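Long-range contacts in 5-ketofructose reductase (Gluconobacter sp., PDB 7COK), which probably reduces 5-ketofructose as a nicotinamide-dependent oxidoreductase of the shikimate dehydrogenase family: residues K72-D81 with A91-L102; H105-S115 with M251-I262. All blocks are in the same frame, centred on the assembly; numbering follows the deposited sequence.

In the fold
Contact 1 (72-81 with 91-102) closes before contact 2 (105-115 with 251-262) opens, and their centres lie about 16 Å apart. Strand 101-105 joins them: it begins in contact 1, in the mixed sheet that carries the substrate-binding domain, and ends at contact 2, from where helix 110-117 leads on to the parallel sheet of the Rossmann-type domain. Helix 248-264 comes back to pack on helix 110-117. Contact 1 thus lies within one domain, contact 2 at the junction of the two. Asn93 OD1 accepts a hydrogen bond from Thr107 N, and Lys72 of contact 1 forms a salt bridge with Asp108 of contact 2. In shikimate dehydrogenases the substrate lies in the cleft between the domains, a layout this enzyme probably shares.

Contact 1. Residues K72-D81 with A91-L102; sequences KVAVLDHLDD and AVNCVAIREGKL
Lys72 and Val92 are joined through their backbones: Val92 N donates to Lys72 O over 2.9 Å, tying the loop after strand 64-67 to the entry of a beta hairpin, strands 94-98 and 101-105 of the mixed sheet in the substrate-binding domain, closed by a type I' turn. The long, extended side chain of Lys72 lies alongside Asn93, with CE 3.9 Å from Asn93 CB, and carries NZ onward to a salt bridge with Asp108, a pairing that recalls the lysine and aspartate of shikimate dehydrogenases. Branched Val75 crosses Val92 at about a right angle, its CG1 3.8 Å from Val92 CB. Leu76 rests CD1 against the backbone, 3.7 Å from Ala91 CA, an approach consistent with the small alanine side chain. Leu79 forks between two valines: with CG anti to the carbonyl carbon (chi1 -54°), CD1 meets Val92 CG2 tip to tip at 3.9 Å, while CD2 sits 3.8 Å from Val95 CG2. At the end of the loop, Leu102 O accepts from both Asp80 N and Asp81 N. The short carboxylate of Asp80 answers in return, as Leu102 N donates to the anti lone pair of Asp80 OD2 at 2.8 Å and 169°.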
loop_
_atom_site.group_PDB
_atom_site.type_symbol
_atom_site.label_atom_id
_atom_site.label_comp_id
_atom_site.label_asym_id
_atom_site.label_seq_id
_atom_site.Cartn_x
_atom_site.Cartn_y
_atom_site.Cartn_z
ATOM N N LYS A 72 3.530 -4.191 -19.217
ATOM C CA LYS A 72 2.759 -5.408 -19.544
ATOM C C LYS A 72 3.528 -6.526 -20.233
ATOM O O LYS A 72 3.213 -7.685 -20.037
ATOM C CB LYS A 72 1.501 -5.088 -20.368
ATOM C CG LYS A 72 0.485 -4.231 -19.634
ATOM C CD LYS A 72 -0.761 -4.032 -20.486
ATOM C CE LYS A 72 -1.796 -3.163 -19.791
ATOM N NZ LYS A 72 -2.918 -2.925 -20.735
ATOM N N VAL A 73 4.518 -6.167 -21.049
ATOM C CA VAL A 73 5.372 -7.158 -21.719
ATOM C C VAL A 73 6.566 -7.513 -20.812
ATOM O O VAL A 73 6.894 -8.687 -20.608
ATOM C CB VAL A 73 5.780 -6.708 -23.154
ATOM C CG1 VAL A 73 6.712 -7.725 -23.797
ATOM C CG2 VAL A 73 4.530 -6.554 -24.005
ATOM N N ALA A 74 7.190 -6.489 -20.247
ATOM C CA ALA A 74 8.388 -6.670 -19.442
ATOM C C ALA A 74 8.135 -7.554 -18.216
ATOM O O ALA A 74 8.989 -8.336 -17.812
ATOM C CB ALA A 74 8.908 -5.309 -19.011
ATOM N N VAL A 75 6.935 -7.474 -17.641
ATOM C CA VAL A 75 6.640 -8.241 -16.438
ATOM C C VAL A 75 6.722 -9.755 -16.661
ATOM O O VAL A 75 6.950 -10.483 -15.708
ATOM C CB VAL A 75 5.294 -7.805 -15.782
ATOM C CG1 VAL A 75 4.098 -8.400 -16.528
ATOM C CG2 VAL A 75 5.265 -8.154 -14.301
ATOM N N LEU A 76 6.569 -10.215 -17.910
ATOM C CA LEU A 76 6.612 -11.664 -18.140
ATOM C C LEU A 76 7.907 -12.295 -17.633
ATOM O O LEU A 76 7.890 -13.438 -17.162
ATOM C CB LEU A 76 6.362 -12.029 -19.605
ATOM C CG LEU A 76 4.896 -12.182 -20.000
ATOM C CD1 LEU A 76 4.241 -10.833 -20.247
ATOM C CD2 LEU A 76 4.837 -13.062 -21.248
ATOM N N ASP A 77 8.997 -11.529 -17.695
ATOM C CA ASP A 77 10.327 -11.946 -17.186
ATOM C C ASP A 77 10.378 -12.236 -15.684
ATOM O O ASP A 77 11.302 -12.902 -15.187
ATOM C CB ASP A 77 11.374 -10.855 -17.472
ATOM C CG ASP A 77 11.688 -10.699 -18.935
ATOM O OD1 ASP A 77 11.719 -11.713 -19.674
ATOM O OD2 ASP A 77 11.921 -9.539 -19.341
ATOM N N HIS A 78 9.404 -11.726 -14.938
ATOM C CA HIS A 78 9.461 -11.821 -13.484
ATOM C C HIS A 78 8.431 -12.756 -12.855
ATOM O O HIS A 78 8.319 -12.827 -11.622
ATOM C CB HIS A 78 9.327 -10.425 -12.891
ATOM C CG HIS A 78 10.214 -9.414 -13.536
ATOM N ND1 HIS A 78 11.591 -9.501 -13.505
ATOM C CD2 HIS A 78 9.921 -8.311 -14.262
ATOM C CE1 HIS A 78 12.104 -8.480 -14.169
ATOM N NE2 HIS A 78 11.114 -7.748 -14.643
ATOM N N LEU A 79 7.727 -13.508 -13.693
ATOM C CA LEU A 79 6.631 -14.370 -13.242
ATOM C C LEU A 79 7.020 -15.828 -13.176
ATOM O O LEU A 79 7.995 -16.244 -13.817
ATOM C CB LEU A 79 5.410 -14.207 -14.163
ATOM C CG LEU A 79 4.929 -12.764 -14.337
ATOM C CD1 LEU A 79 3.837 -12.692 -15.380
ATOM C CD2 LEU A 79 4.474 -12.115 -13.032
ATOM N N ASP A 80 6.234 -16.599 -12.422
ATOM C CA ASP A 80 6.443 -18.040 -12.258
ATOM C C ASP A 80 5.571 -18.852 -13.209
ATOM O O ASP A 80 5.939 -19.979 -13.597
ATOM C CB ASP A 80 6.164 -18.474 -10.815
ATOM C CG ASP A 80 7.144 -17.878 -9.810
ATOM O OD1 ASP A 80 8.347 -18.233 -9.847
ATOM O OD2 ASP A 80 6.715 -17.072 -8.963
ATOM N N ASP A 81 4.417 -18.298 -13.567
ATOM C CA ASP A 81 3.423 -18.973 -14.406
ATOM C C ASP A 81 2.695 -17.929 -15.243
ATOM O O ASP A 81 2.493 -16.797 -14.796
ATOM C CB ASP A 81 2.423 -19.692 -13.492
ATOM C CG ASP A 81 1.400 -20.542 -14.258
ATOM O OD1 ASP A 81 1.807 -21.332 -15.138
ATOM O OD2 ASP A 81 0.196 -20.472 -13.938
ATOM N N ALA A 91 1.406 -10.646 -23.162
ATOM C CA ALA A 91 1.397 -9.560 -22.207
ATOM C C ALA A 91 0.528 -9.951 -21.013
ATOM O O ALA A 91 -0.407 -10.740 -21.160
ATOM C CB ALA A 91 0.892 -8.282 -22.865
ATOM N N VAL A 92 0.846 -9.367 -19.855
ATOM C CA VAL A 92 0.159 -9.606 -18.592
ATOM C C VAL A 92 -0.181 -8.258 -17.937
ATOM O O VAL A 92 0.660 -7.350 -17.842
ATOM C CB VAL A 92 1.071 -10.438 -17.651
ATOM C CG1 VAL A 92 0.618 -10.316 -16.197
ATOM C CG2 VAL A 92 1.070 -11.898 -18.049
ATOM N N ASN A 93 -1.417 -8.137 -17.467
ATOM C CA ASN A 93 -1.848 -6.949 -16.758
ATOM C C ASN A 93 -2.376 -7.257 -15.358
ATOM O O ASN A 93 -2.716 -6.329 -14.662
ATOM C CB ASN A 93 -2.924 -6.197 -17.544
ATOM C CG ASN A 93 -4.239 -6.956 -17.578
ATOM O OD1 ASN A 93 -4.311 -8.042 -18.124
ATOM N ND2 ASN A 93 -5.269 -6.392 -16.989
ATOM N N CYS A 94 -2.472 -8.532 -14.970
ATOM C CA CYS A 94 -3.031 -8.919 -13.681
ATOM C C CYS A 94 -2.241 -10.092 -13.147
ATOM O O CYS A 94 -2.219 -11.178 -13.755
ATOM C CB CYS A 94 -4.483 -9.315 -13.868
ATOM S SG CYS A 94 -5.316 -9.868 -12.341
ATOM N N VAL A 95 -1.581 -9.863 -12.026
ATOM C CA VAL A 95 -0.728 -10.879 -11.398
ATOM C C VAL A 95 -1.337 -11.287 -10.075
ATOM O O VAL A 95 -1.680 -10.441 -9.269
ATOM C CB VAL A 95 0.730 -10.367 -11.194
ATOM C CG1 VAL A 95 1.601 -11.418 -10.466
ATOM C CG2 VAL A 95 1.353 -9.990 -12.535
ATOM N N ALA A 96 -1.464 -12.590 -9.852
ATOM C CA ALA A 96 -1.847 -13.121 -8.559
ATOM C C ALA A 96 -0.608 -13.631 -7.865
ATOM O O ALA A 96 0.293 -14.166 -8.532
ATOM C CB ALA A 96 -2.826 -14.265 -8.721
ATOM N N ILE A 97 -0.556 -13.437 -6.547
ATOM C CA ILE A 97 0.482 -13.964 -5.680
ATOM C C ILE A 97 -0.172 -15.025 -4.790
ATOM O O ILE A 97 -1.019 -14.719 -3.935
ATOM C CB ILE A 97 1.216 -12.883 -4.841
ATOM C CG1 ILE A 97 1.620 -11.684 -5.723
ATOM C CG2 ILE A 97 2.424 -13.496 -4.134
ATOM C CD1 ILE A 97 2.351 -10.553 -5.009
ATOM N N ARG A 98 0.212 -16.277 -5.036
ATOM C CA ARG A 98 -0.340 -17.421 -4.310
ATOM C C ARG A 98 0.805 -18.207 -3.709
ATOM O O ARG A 98 1.597 -18.810 -4.436
ATOM C CB ARG A 98 -1.195 -18.305 -5.224
ATOM N N GLU A 99 0.897 -18.144 -2.378
ATOM C CA GLU A 99 1.967 -18.761 -1.585
ATOM C C GLU A 99 3.371 -18.449 -2.157
ATOM O O GLU A 99 4.192 -19.351 -2.382
ATOM C CB GLU A 99 1.717 -20.274 -1.409
ATOM C CG GLU A 99 0.286 -20.654 -1.028
ATOM C CD GLU A 99 0.110 -22.135 -0.715
ATOM O OE1 GLU A 99 0.518 -22.986 -1.535
ATOM O OE2 GLU A 99 -0.456 -22.451 0.355
ATOM N N GLY A 100 3.620 -17.158 -2.411
ATOM C CA GLY A 100 4.902 -16.683 -2.937
ATOM C C GLY A 100 5.087 -16.819 -4.448
ATOM O O GLY A 100 6.068 -16.311 -4.987
ATOM N N LYS A 101 4.146 -17.490 -5.121
ATOM C CA LYS A 101 4.220 -17.741 -6.568
ATOM C C LYS A 101 3.509 -16.647 -7.347
ATOM O O LYS A 101 2.404 -16.255 -6.995
ATOM C CB LYS A 101 3.561 -19.081 -6.884
ATOM C CG LYS A 101 4.237 -19.900 -7.966
ATOM C CD LYS A 101 3.882 -21.363 -7.784
ATOM C CE LYS A 101 4.906 -22.291 -8.427
ATOM N NZ LYS A 101 4.691 -22.423 -9.894
ATOM N N LEU A 102 4.141 -16.176 -8.416
ATOM C CA LEU A 102 3.590 -15.082 -9.217
ATOM C C LEU A 102 2.973 -15.626 -10.496
ATOM O O LEU A 102 3.674 -16.156 -11.349
ATOM C CB LEU A 102 4.658 -14.041 -9.546
ATOM C CG LEU A 102 5.354 -13.348 -8.370
ATOM C CD1 LEU A 102 6.786 -12.988 -8.721
ATOM C CD2 LEU A 102 4.562 -12.125 -7.940
#

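Contact 2. Residues H105-S115 with M251-I262; sequences HNTDGKGFLAS and MLVNQGVIGVEI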
loop_
_atom_site.group_PDB
_atom_site.type_symbol
_atom_site.label_atom_id
_atom_site.label_comp_id
_atom_site.label_asym_id
_atom_site.label_seq_id
_atom_site.Cartn_x
_atom_site.Cartn_y
_atom_site.Cartn_z
ATOM N N HIS A 105 -1.872 -13.140 -15.588
ATOM C CA HIS A 105 -3.104 -13.231 -16.384
ATOM C C HIS A 105 -3.216 -12.007 -17.254
ATOM O O HIS A 105 -2.655 -10.956 -16.960
ATOM C CB HIS A 105 -4.342 -13.243 -15.465
ATOM C CG HIS A 105 -4.375 -14.376 -14.488
ATOM N ND1 HIS A 105 -5.114 -15.518 -14.705
ATOM C CD2 HIS A 105 -3.771 -14.532 -13.284
ATOM C CE1 HIS A 105 -4.959 -16.336 -13.677
ATOM N NE2 HIS A 105 -4.153 -15.765 -12.799
ATOM N N ASN A 106 -3.955 -12.152 -18.360
ATOM C CA ASN A 106 -4.321 -11.013 -19.153
ATOM C C ASN A 106 -5.823 -10.885 -19.151
ATOM O O ASN A 106 -6.506 -11.818 -19.491
ATOM C CB ASN A 106 -3.784 -11.141 -20.577
ATOM C CG ASN A 106 -3.961 -9.866 -21.366
ATOM O OD1 ASN A 106 -5.086 -9.393 -21.587
ATOM N ND2 ASN A 106 -2.860 -9.272 -21.763
ATOM N N THR A 107 -6.314 -9.742 -18.705
ATOM C CA THR A 107 -7.771 -9.533 -18.641
ATOM C C THR A 107 -8.250 -8.391 -19.534
ATOM O O THR A 107 -9.415 -7.991 -19.460
ATOM C CB THR A 107 -8.245 -9.279 -17.207
ATOM O OG1 THR A 107 -7.724 -8.017 -16.790
ATOM C CG2 THR A 107 -7.828 -10.440 -16.262
ATOM N N ASP A 108 -7.365 -7.879 -20.389
ATOM C CA ASP A 108 -7.690 -6.749 -21.267
ATOM C C ASP A 108 -8.759 -7.070 -22.308
ATOM O O ASP A 108 -9.386 -6.160 -22.854
ATOM C CB ASP A 108 -6.443 -6.211 -21.975
ATOM C CG ASP A 108 -5.557 -5.391 -21.059
ATOM O OD1 ASP A 108 -6.032 -4.941 -19.999
ATOM O OD2 ASP A 108 -4.381 -5.161 -21.410
ATOM N N GLY A 109 -8.974 -8.352 -22.582
ATOM C CA GLY A 109 -10.075 -8.754 -23.438
ATOM C C GLY A 109 -11.214 -9.375 -22.652
ATOM O O GLY A 109 -12.285 -9.588 -23.214
ATOM N N LYS A 110 -10.993 -9.653 -21.362
ATOM C CA LYS A 110 -12.001 -10.372 -20.554
ATOM C C LYS A 110 -13.137 -9.468 -20.075
ATOM O O LYS A 110 -14.243 -9.972 -19.888
ATOM C CB LYS A 110 -11.347 -11.052 -19.337
ATOM C CG LYS A 110 -10.426 -12.210 -19.690
ATOM C CD LYS A 110 -9.947 -12.973 -18.454
ATOM C CE LYS A 110 -8.886 -14.037 -18.774
ATOM N NZ LYS A 110 -9.331 -15.067 -19.755
ATOM N N GLY A 111 -12.872 -8.169 -19.861
ATOM C CA GLY A 111 -13.938 -7.224 -19.497
ATOM C C GLY A 111 -14.964 -7.181 -20.612
ATOM O O GLY A 111 -16.158 -7.250 -20.369
ATOM N N PHE A 112 -14.483 -7.094 -21.843
ATOM C CA PHE A 112 -15.355 -7.095 -23.007
ATOM C C PHE A 112 -16.145 -8.404 -23.103
ATOM O O PHE A 112 -17.362 -8.371 -23.320
ATOM C CB PHE A 112 -14.559 -6.869 -24.311
ATOM C CG PHE A 112 -15.302 -7.331 -25.522
ATOM C CD1 PHE A 112 -16.372 -6.575 -26.020
ATOM C CD2 PHE A 112 -15.028 -8.577 -26.097
ATOM C CE1 PHE A 112 -17.108 -7.020 -27.119
ATOM C CE2 PHE A 112 -15.770 -9.039 -27.169
ATOM C CZ PHE A 112 -16.810 -8.274 -27.679
ATOM N N LEU A 113 -15.459 -9.539 -22.979
ATOM C CA LEU A 113 -16.105 -10.835 -23.022
ATOM C C LEU A 113 -17.201 -10.986 -21.973
ATOM O O LEU A 113 -18.288 -11.460 -22.297
ATOM C CB LEU A 113 -15.077 -11.963 -22.996
ATOM C CG LEU A 113 -15.528 -13.339 -23.435
ATOM C CD1 LEU A 113 -15.783 -13.352 -24.945
ATOM C CD2 LEU A 113 -14.513 -14.419 -23.074
ATOM N N ALA A 114 -16.952 -10.533 -20.739
ATOM C CA ALA A 114 -18.000 -10.555 -19.713
ATOM C C ALA A 114 -19.179 -9.669 -20.105
ATOM O O ALA A 114 -20.330 -10.078 -19.978
ATOM C CB ALA A 114 -17.446 -10.142 -18.363
ATOM N N SER A 115 -18.919 -8.461 -20.602
ATOM C CA SER A 115 -20.012 -7.616 -21.099
ATOM C C SER A 115 -20.804 -8.312 -22.216
ATOM O O SER A 115 -22.044 -8.304 -22.210
ATOM C CB SER A 115 -19.470 -6.284 -21.604
ATOM O OG SER A 115 -19.010 -5.460 -20.515
ATOM N N MET A 251 -17.058 -2.394 -19.309
ATOM C CA MET A 251 -15.971 -3.347 -19.567
ATOM C C MET A 251 -14.832 -3.171 -18.567
ATOM O O MET A 251 -14.274 -4.154 -18.055
ATOM C CB MET A 251 -15.446 -3.185 -20.991
ATOM C CG MET A 251 -16.433 -3.515 -22.073
ATOM S SD MET A 251 -15.615 -3.329 -23.671
ATOM C CE MET A 251 -17.038 -3.048 -24.729
ATOM N N LEU A 252 -14.484 -1.920 -18.283
ATOM C CA LEU A 252 -13.510 -1.627 -17.243
ATOM C C LEU A 252 -13.962 -2.158 -15.882
ATOM O O LEU A 252 -13.168 -2.752 -15.152
ATOM C CB LEU A 252 -13.281 -0.122 -17.167
ATOM C CG LEU A 252 -12.132 0.548 -17.900
ATOM C CD1 LEU A 252 -12.079 1.983 -17.407
ATOM C CD2 LEU A 252 -10.799 -0.154 -17.677
ATOM N N VAL A 253 -15.234 -1.962 -15.545
ATOM C CA VAL A 253 -15.764 -2.504 -14.304
ATOM C C VAL A 253 -15.610 -4.019 -14.270
ATOM O O VAL A 253 -15.110 -4.578 -13.284
ATOM C CB VAL A 253 -17.216 -2.045 -14.090
ATOM C CG1 VAL A 253 -17.862 -2.777 -12.917
ATOM C CG2 VAL A 253 -17.243 -0.545 -13.844
ATOM N N ASN A 254 -15.996 -4.676 -15.359
ATOM C CA ASN A 254 -15.850 -6.135 -15.442
ATOM C C ASN A 254 -14.424 -6.608 -15.280
ATOM O O ASN A 254 -14.182 -7.644 -14.673
ATOM C CB ASN A 254 -16.462 -6.695 -16.727
ATOM C CG ASN A 254 -17.975 -6.682 -16.695
ATOM O OD1 ASN A 254 -18.580 -6.819 -15.622
ATOM N ND2 ASN A 254 -18.603 -6.539 -17.861
ATOM N N GLN A 255 -13.486 -5.856 -15.841
ATOM C CA GLN A 255 -12.074 -6.199 -15.738
ATOM C C GLN A 255 -11.609 -6.139 -14.274
ATOM O O GLN A 255 -10.874 -7.012 -13.796
ATOM C CB GLN A 255 -11.271 -5.217 -16.561
ATOM C CG GLN A 255 -9.807 -5.550 -16.629
ATOM C CD GLN A 255 -9.136 -4.924 -17.836
ATOM O OE1 GLN A 255 -8.036 -5.324 -18.177
ATOM N NE2 GLN A 255 -9.805 -3.954 -18.496
ATOM N N GLY A 256 -12.057 -5.112 -13.564
ATOM C CA GLY A 256 -11.765 -4.999 -12.122
ATOM C C GLY A 256 -12.393 -6.113 -11.322
ATOM O O GLY A 256 -11.777 -6.617 -10.374
ATOM N N VAL A 257 -13.641 -6.458 -11.655
ATOM C CA VAL A 257 -14.326 -7.575 -10.987
ATOM C C VAL A 257 -13.561 -8.887 -11.189
ATOM O O VAL A 257 -13.289 -9.612 -10.220
ATOM C CB VAL A 257 -15.790 -7.720 -11.437
ATOM C CG1 VAL A 257 -16.429 -9.027 -10.926
ATOM C CG2 VAL A 257 -16.604 -6.521 -10.981
ATOM N N ILE A 258 -13.208 -9.183 -12.444
ATOM C CA ILE A 258 -12.441 -10.391 -12.759
ATOM C C ILE A 258 -11.101 -10.440 -12.028
ATOM O O ILE A 258 -10.745 -11.497 -11.501
ATOM C CB ILE A 258 -12.283 -10.550 -14.289
ATOM C CG1 ILE A 258 -13.639 -10.863 -14.941
ATOM C CG2 ILE A 258 -11.248 -11.620 -14.663
ATOM C CD1 ILE A 258 -13.700 -10.454 -16.402
ATOM N N GLY A 259 -10.384 -9.319 -12.005
ATOM C CA GLY A 259 -9.086 -9.227 -11.330
ATOM C C GLY A 259 -9.197 -9.527 -9.845
ATOM O O GLY A 259 -8.402 -10.286 -9.298
ATOM N N VAL A 260 -10.183 -8.920 -9.191
ATOM C CA VAL A 260 -10.382 -9.158 -7.765
ATOM C C VAL A 260 -10.866 -10.583 -7.491
ATOM O O VAL A 260 -10.487 -11.171 -6.474
ATOM C CB VAL A 260 -11.265 -8.077 -7.126
ATOM C CG1 VAL A 260 -11.535 -8.376 -5.664
ATOM C CG2 VAL A 260 -10.596 -6.711 -7.237
ATOM N N GLU A 261 -11.669 -11.147 -8.398
ATOM C CA GLU A 261 -11.984 -12.576 -8.310
ATOM C C GLU A 261 -10.722 -13.433 -8.328
ATOM O O GLU A 261 -10.597 -14.350 -7.519
ATOM C CB GLU A 261 -12.971 -13.021 -9.388
ATOM C CG GLU A 261 -14.388 -12.523 -9.182
ATOM C CD GLU A 261 -15.294 -12.831 -10.364
ATOM O OE1 GLU A 261 -14.809 -13.097 -11.498
ATOM O OE2 GLU A 261 -16.521 -12.802 -10.157
ATOM N N ILE A 262 -9.790 -13.103 -9.217
ATOM C CA ILE A 262 -8.503 -13.822 -9.311
ATOM C C ILE A 262 -7.708 -13.654 -8.022
ATOM O O ILE A 262 -7.143 -14.613 -7.513
ATOM C CB ILE A 262 -7.697 -13.380 -10.560
ATOM C CG1 ILE A 262 -8.385 -13.904 -11.838
ATOM C CG2 ILE A 262 -6.245 -13.875 -10.513
ATOM C CD1 ILE A 262 -7.889 -13.290 -13.140
HETATM O O HOH W 1 -8.271 -7.684 -14.279
#
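Gly111 of helix 110-117 lies against Met251 and Gln255 of helix 248-264 in a close helix-helix crossing at the junction of the two domains. The axes of the two short helical segments approach to 7.4 Å at 107°. Glycine suits this point because a side chain here would run into Met251 O; instead Gly111 CA makes a CA-H...O contact with that oxygen at 3.4 Å. Beyond the crossing, Met251 and Phe112 lie side by side, pointing the same way. The extended thioether of Met251 reaches past Phe112 CB and brings CE to the ring edge, in its plane, a Met-aromatic contact with SD 5.4 Å from the ring centroid; Phe112 also packs on Ile139 and Leu143 of helix 134-145, in the Rossmann-type domain. Ser115 OG accepts a weak hydrogen bond from Asn254 ND2 (2.9 Å, 120°). In the two-domain fold of the shikimate dehydrogenase family, these helices belong to the connection between the substrate-binding and nucleotide-binding halves: 110-117 leads out of the first and 248-264 returns from the second. Ahead of the outgoing helix, Asn106 OD1 accepts from Asp108 N in an Asx turn. Thr107 turns OG1 between its backbone N and carbonyl carbon (chi1 68°), where it binds a water at 2.6 Å; the same water donates to Gln255 O. Its methyl, CG2, slides past Ile258 CG2 from the opposite direction, and Ile258 CD1 lies against Lys110 CB at 3.8 Å. At the far end, the branched Ile262 covers one face of the His105 imidazole, its CG2 making a CH-pi contact 4.0 Å from the ring centroid and its CD1 offset toward the rim.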